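Local coordinates for protein phosphatidylserine synthase (Haemophilus influenzae, PDB 3HSI) that is an enzyme of the phospholipase D superfamily, with two PLD-type regions in a single chain, at residues F128-V140 against I215-A227. Sequence-based numbering, arbitrary orientation.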
loop_
_atom_site.group_PDB
_atom_site.type_symbol
_atom_site.label_atom_id
_atom_site.label_comp_id
_atom_site.label_asym_id
_atom_site.label_seq_id
_atom_site.Cartn_x
_atom_site.Cartn_y
_atom_site.Cartn_z
ATOM N N PHE C 128 16.084 -3.975 -20.143
ATOM C CA PHE C 128 16.261 -3.346 -18.856
ATOM C C PHE C 128 15.040 -3.537 -17.970
ATOM O O PHE C 128 13.920 -3.360 -18.421
ATOM C CB PHE C 128 16.564 -1.858 -19.051
ATOM C CG PHE C 128 17.777 -1.597 -19.912
ATOM C CD1 PHE C 128 19.042 -1.478 -19.341
ATOM C CD2 PHE C 128 17.653 -1.507 -21.315
ATOM C CE1 PHE C 128 20.151 -1.249 -20.146
ATOM C CE2 PHE C 128 18.778 -1.283 -22.115
ATOM C CZ PHE C 128 20.007 -1.137 -21.527
ATOM N N GLY C 129 15.274 -3.877 -16.706
ATOM C CA GLY C 129 14.201 -4.092 -15.730
ATOM C C GLY C 129 13.993 -2.862 -14.851
ATOM O O GLY C 129 14.937 -2.361 -14.232
ATOM N N VAL C 130 12.764 -2.351 -14.847
ATOM C CA VAL C 130 12.445 -1.141 -14.085
ATOM C C VAL C 130 11.643 -1.548 -12.845
ATOM O O VAL C 130 10.558 -2.078 -12.970
ATOM C CB VAL C 130 11.585 -0.175 -14.933
ATOM C CG1 VAL C 130 11.148 1.027 -14.117
ATOM C CG2 VAL C 130 12.303 0.226 -16.219
ATOM N N PRO C 131 12.164 -1.296 -11.646
ATOM C CA PRO C 131 11.362 -1.591 -10.442
ATOM C C PRO C 131 10.620 -0.358 -9.895
ATOM O O PRO C 131 11.253 0.602 -9.422
ATOM C CB PRO C 131 12.407 -2.056 -9.447
ATOM C CG PRO C 131 13.742 -1.346 -9.915
ATOM C CD PRO C 131 13.508 -0.775 -11.302
ATOM N N ILE C 132 9.290 -0.413 -9.912
ATOM C CA ILE C 132 8.453 0.715 -9.517
ATOM C C ILE C 132 8.218 0.713 -7.997
ATOM O O ILE C 132 7.750 1.701 -7.416
ATOM C CB ILE C 132 7.149 0.706 -10.318
ATOM C CG1 ILE C 132 7.460 1.022 -11.800
ATOM C CG2 ILE C 132 6.116 1.678 -9.741
ATOM C CD1 ILE C 132 8.284 2.324 -11.990
ATOM N N ASN C 133 8.549 -0.388 -7.355
ATOM C CA ASN C 133 8.529 -0.443 -5.895
ATOM C C ASN C 133 9.376 -1.629 -5.516
ATOM O O ASN C 133 9.801 -2.379 -6.400
ATOM C CB ASN C 133 7.106 -0.574 -5.329
ATOM C CG ASN C 133 6.948 0.157 -4.005
ATOM O OD1 ASN C 133 7.872 0.199 -3.190
ATOM N ND2 ASN C 133 5.788 0.740 -3.787
ATOM N N THR C 134 9.589 -1.802 -4.218
ATOM C CA THR C 134 10.496 -2.816 -3.678
ATOM C C THR C 134 9.891 -4.219 -3.727
ATOM O O THR C 134 10.609 -5.214 -3.623
ATOM C CB THR C 134 10.903 -2.485 -2.222
ATOM O OG1 THR C 134 9.738 -2.475 -1.402
ATOM C CG2 THR C 134 11.588 -1.129 -2.115
ATOM N N ARG C 135 8.569 -4.269 -3.877
ATOM C CA ARG C 135 7.792 -5.493 -4.059
ATOM C C ARG C 135 6.764 -5.277 -5.153
ATOM O O ARG C 135 6.067 -4.250 -5.173
ATOM C CB ARG C 135 7.085 -5.886 -2.767
ATOM C CG ARG C 135 7.871 -6.935 -1.984
ATOM C CD ARG C 135 8.080 -6.515 -0.562
ATOM N NE ARG C 135 9.102 -7.325 0.108
ATOM C CZ ARG C 135 10.004 -6.846 0.977
ATOM N NH1 ARG C 135 10.025 -5.542 1.282
ATOM N NH2 ARG C 135 10.897 -7.671 1.538
ATOM N N GLU C 136 6.659 -6.262 -6.040
ATOM C CA GLU C 136 5.715 -6.228 -7.153
ATOM C C GLU C 136 4.306 -5.755 -6.750
ATOM O O GLU C 136 3.711 -4.942 -7.448
ATOM C CB GLU C 136 5.660 -7.603 -7.851
ATOM C CG GLU C 136 4.841 -7.589 -9.131
ATOM C CD GLU C 136 5.017 -8.825 -10.023
ATOM O OE1 GLU C 136 5.834 -9.713 -9.698
ATOM O OE2 GLU C 136 4.321 -8.904 -11.066
ATOM N N VAL C 137 3.802 -6.229 -5.615
ATOM C CA VAL C 137 2.431 -5.940 -5.224
ATOM C C VAL C 137 2.193 -4.453 -4.992
ATOM O O VAL C 137 1.098 -3.976 -5.198
ATOM C CB VAL C 137 1.966 -6.803 -3.982
ATOM C CG1 VAL C 137 2.713 -6.422 -2.743
ATOM C CG2 VAL C 137 0.470 -6.643 -3.756
ATOM N N PHE C 138 3.230 -3.725 -4.584
ATOM C CA PHE C 138 3.111 -2.302 -4.306
ATOM C C PHE C 138 3.501 -1.408 -5.479
ATOM O O PHE C 138 3.633 -0.206 -5.295
ATOM C CB PHE C 138 3.984 -1.920 -3.129
ATOM C CG PHE C 138 3.417 -2.293 -1.774
ATOM C CD1 PHE C 138 3.878 -3.421 -1.104
ATOM C CD2 PHE C 138 2.495 -1.457 -1.130
ATOM C CE1 PHE C 138 3.403 -3.748 0.192
ATOM C CE2 PHE C 138 2.008 -1.770 0.173
ATOM C CZ PHE C 138 2.462 -2.922 0.823
ATOM N N GLY C 139 3.715 -1.981 -6.660
ATOM C CA GLY C 139 3.750 -1.176 -7.902
ATOM C C GLY C 139 4.557 -1.786 -9.034
ATOM O O GLY C 139 5.645 -2.287 -8.807
ATOM N N VAL C 140 4.017 -1.722 -10.246
ATOM C CA VAL C 140 4.686 -2.201 -11.471
ATOM C C VAL C 140 4.722 -1.141 -12.593
ATOM O O VAL C 140 4.007 -0.119 -12.560
ATOM C CB VAL C 140 3.991 -3.503 -12.028
ATOM C CG1 VAL C 140 3.952 -4.591 -10.943
ATOM C CG2 VAL C 140 2.576 -3.210 -12.469
ATOM N N ILE C 215 19.117 -4.134 -3.598
ATOM C CA ILE C 215 18.902 -2.763 -4.091
ATOM C C ILE C 215 17.612 -2.071 -3.575
ATOM O O ILE C 215 17.103 -1.141 -4.217
ATOM C CB ILE C 215 18.927 -2.702 -5.661
ATOM C CG1 ILE C 215 17.936 -3.714 -6.266
ATOM C CG2 ILE C 215 20.346 -2.911 -6.185
ATOM C CD1 ILE C 215 17.585 -3.490 -7.737
ATOM N N ARG C 216 17.097 -2.503 -2.423
ATOM C CA ARG C 216 15.868 -1.918 -1.873
ATOM C C ARG C 216 15.928 -0.385 -1.734
ATOM O O ARG C 216 15.038 0.325 -2.216
ATOM C CB ARG C 216 15.496 -2.573 -0.541
ATOM C CG ARG C 216 14.852 -3.959 -0.695
ATOM C CD ARG C 216 14.390 -4.565 0.649
ATOM N NE ARG C 216 15.525 -4.912 1.517
ATOM C CZ ARG C 216 15.983 -4.147 2.515
ATOM N NH1 ARG C 216 15.398 -2.985 2.798
ATOM N NH2 ARG C 216 17.027 -4.538 3.233
ATOM N N GLY C 217 16.992 0.120 -1.112
ATOM C CA GLY C 217 17.149 1.558 -0.852
ATOM C C GLY C 217 17.144 2.373 -2.135
ATOM O O GLY C 217 16.573 3.465 -2.201
ATOM N N ASN C 218 17.777 1.825 -3.162
ATOM C CA ASN C 218 17.843 2.481 -4.443
ATOM C C ASN C 218 16.482 2.535 -5.089
ATOM O O ASN C 218 16.117 3.574 -5.652
ATOM C CB ASN C 218 18.833 1.756 -5.340
ATOM C CG ASN C 218 20.211 1.772 -4.766
ATOM O OD1 ASN C 218 20.874 2.822 -4.733
ATOM N ND2 ASN C 218 20.657 0.617 -4.273
ATOM N N ILE C 219 15.741 1.419 -5.004
ATOM C CA ILE C 219 14.388 1.349 -5.542
ATOM C C ILE C 219 13.542 2.463 -4.924
ATOM O O ILE C 219 12.905 3.228 -5.650
ATOM C CB ILE C 219 13.670 -0.027 -5.271
ATOM C CG1 ILE C 219 14.415 -1.270 -5.829
ATOM C CG2 ILE C 219 12.225 0.042 -5.733
ATOM C CD1 ILE C 219 15.006 -1.088 -7.171
ATOM N N ARG C 220 13.530 2.522 -3.587
ATOM C CA ARG C 220 12.815 3.533 -2.834
ATOM C C ARG C 220 13.112 4.946 -3.316
ATOM O O ARG C 220 12.201 5.667 -3.666
ATOM C CB ARG C 220 13.146 3.445 -1.330
ATOM C CG ARG C 220 12.041 2.913 -0.478
ATOM C CD ARG C 220 12.329 3.132 1.043
ATOM N NE ARG C 220 13.499 2.370 1.486
ATOM C CZ ARG C 220 13.516 1.046 1.651
ATOM N NH1 ARG C 220 14.636 0.445 2.027
ATOM N NH2 ARG C 220 12.413 0.323 1.449
ATOM N N ALA C 221 14.377 5.358 -3.290
ATOM C CA ALA C 221 14.768 6.673 -3.813
ATOM C C ALA C 221 14.349 6.892 -5.284
ATOM O O ALA C 221 13.972 7.989 -5.694
ATOM C CB ALA C 221 16.284 6.879 -3.664
ATOM N N TYR C 222 14.416 5.853 -6.084
ATOM C CA TYR C 222 14.013 6.002 -7.488
ATOM C C TYR C 222 12.520 6.265 -7.625
ATOM O O TYR C 222 12.122 7.084 -8.427
ATOM C CB TYR C 222 14.346 4.743 -8.235
ATOM C CG TYR C 222 13.793 4.613 -9.618
ATOM C CD1 TYR C 222 14.276 5.389 -10.657
ATOM C CD2 TYR C 222 12.834 3.625 -9.910
ATOM C CE1 TYR C 222 13.788 5.212 -11.974
ATOM C CE2 TYR C 222 12.363 3.431 -11.195
ATOM C CZ TYR C 222 12.850 4.217 -12.229
ATOM O OH TYR C 222 12.376 4.020 -13.512
ATOM N N ARG C 223 11.710 5.541 -6.851
ATOM C CA ARG C 223 10.251 5.651 -6.952
ATOM C C ARG C 223 9.890 7.060 -6.536
ATOM O O ARG C 223 9.167 7.759 -7.239
ATOM C CB ARG C 223 9.543 4.636 -6.025
ATOM C CG ARG C 223 8.029 4.764 -5.974
ATOM C CD ARG C 223 7.394 3.749 -4.974
ATOM N NE ARG C 223 5.966 4.031 -4.788
ATOM C CZ ARG C 223 4.983 3.562 -5.548
ATOM N NH1 ARG C 223 5.221 2.758 -6.571
ATOM N NH2 ARG C 223 3.747 3.939 -5.302
ATOM N N LYS C 224 10.417 7.468 -5.387
ATOM C CA LYS C 224 10.138 8.783 -4.843
ATOM C C LYS C 224 10.505 9.902 -5.822
ATOM O O LYS C 224 9.743 10.841 -6.019
ATOM C CB LYS C 224 10.860 8.956 -3.521
ATOM C CG LYS C 224 10.226 10.000 -2.637
ATOM C CD LYS C 224 10.699 9.777 -1.228
ATOM C CE LYS C 224 10.829 11.064 -0.479
ATOM N NZ LYS C 224 12.086 11.704 -0.890
ATOM N N ASP C 225 11.659 9.775 -6.453
ATOM C CA ASP C 225 12.098 10.775 -7.413
ATOM C C ASP C 225 11.206 10.791 -8.654
ATOM O O ASP C 225 10.798 11.849 -9.106
ATOM C CB ASP C 225 13.579 10.552 -7.792
ATOM C CG ASP C 225 14.159 11.701 -8.618
ATOM O OD1 ASP C 225 13.912 12.881 -8.301
ATOM O OD2 ASP C 225 14.886 11.442 -9.586
ATOM N N LEU C 226 10.890 9.621 -9.188
ATOM C CA LEU C 226 10.066 9.533 -10.392
ATOM C C LEU C 226 8.631 10.035 -10.143
ATOM O O LEU C 226 8.062 10.768 -10.961
ATOM C CB LEU C 226 10.064 8.098 -10.888
ATOM C CG LEU C 226 9.375 7.810 -12.225
ATOM C CD1 LEU C 226 10.050 8.530 -13.377
ATOM C CD2 LEU C 226 9.382 6.329 -12.432
ATOM N N ALA C 227 8.073 9.671 -8.979
ATOM C CA ALA C 227 6.739 10.079 -8.596
ATOM C C ALA C 227 6.669 11.605 -8.519
ATOM O O ALA C 227 5.691 12.208 -8.939
ATOM C CB ALA C 227 6.344 9.466 -7.230
#
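Arg-223 reaches out from helix 216-229, straight from CG to NE, and lays its guanidinium almost parallel to the Asn-133 amide, the two planes 17° apart. ND2 of Asn-133 sits over one guanidinium face, towards its rim, 3.4 Å from CZ of Arg-223. ND2 and the guanidinium nitrogens are all donors, so the two groups lie face on without bonding each other and turn their N-H groups to carbonyls: Arg-223 NH1 gives a nearly straight bond to Ile-132 O (2.9 Å, 168°), in its own guanidinium plane but above the carbonyl plane, while Asn-133 ND2 binds Phe-138 O at 2.8 Å. OD1 of Asn-133 accepts Thr-134 N on an in-plane lone pair, so both ends of the amide are bonded within the loop that follows strand 127-130. One helical turn back, Ile-219 presses CG2, anti to its backbone N, against the Asn-133 backbone (3.3 Å to C) and Thr-134 CG2. Tyr-222 meets Val-130 CG1 and Pro-131 O with its ring edge; its hydroxyl is hydrogen-bonded to Leu-195 O. NH1 of the cationic Arg-223 is shared by the carbonyls of Ile-132 and Leu-389, probably polarising both, and ties helix, loop and a third part of the chain together next to the packing of Ile-219 and Tyr-222.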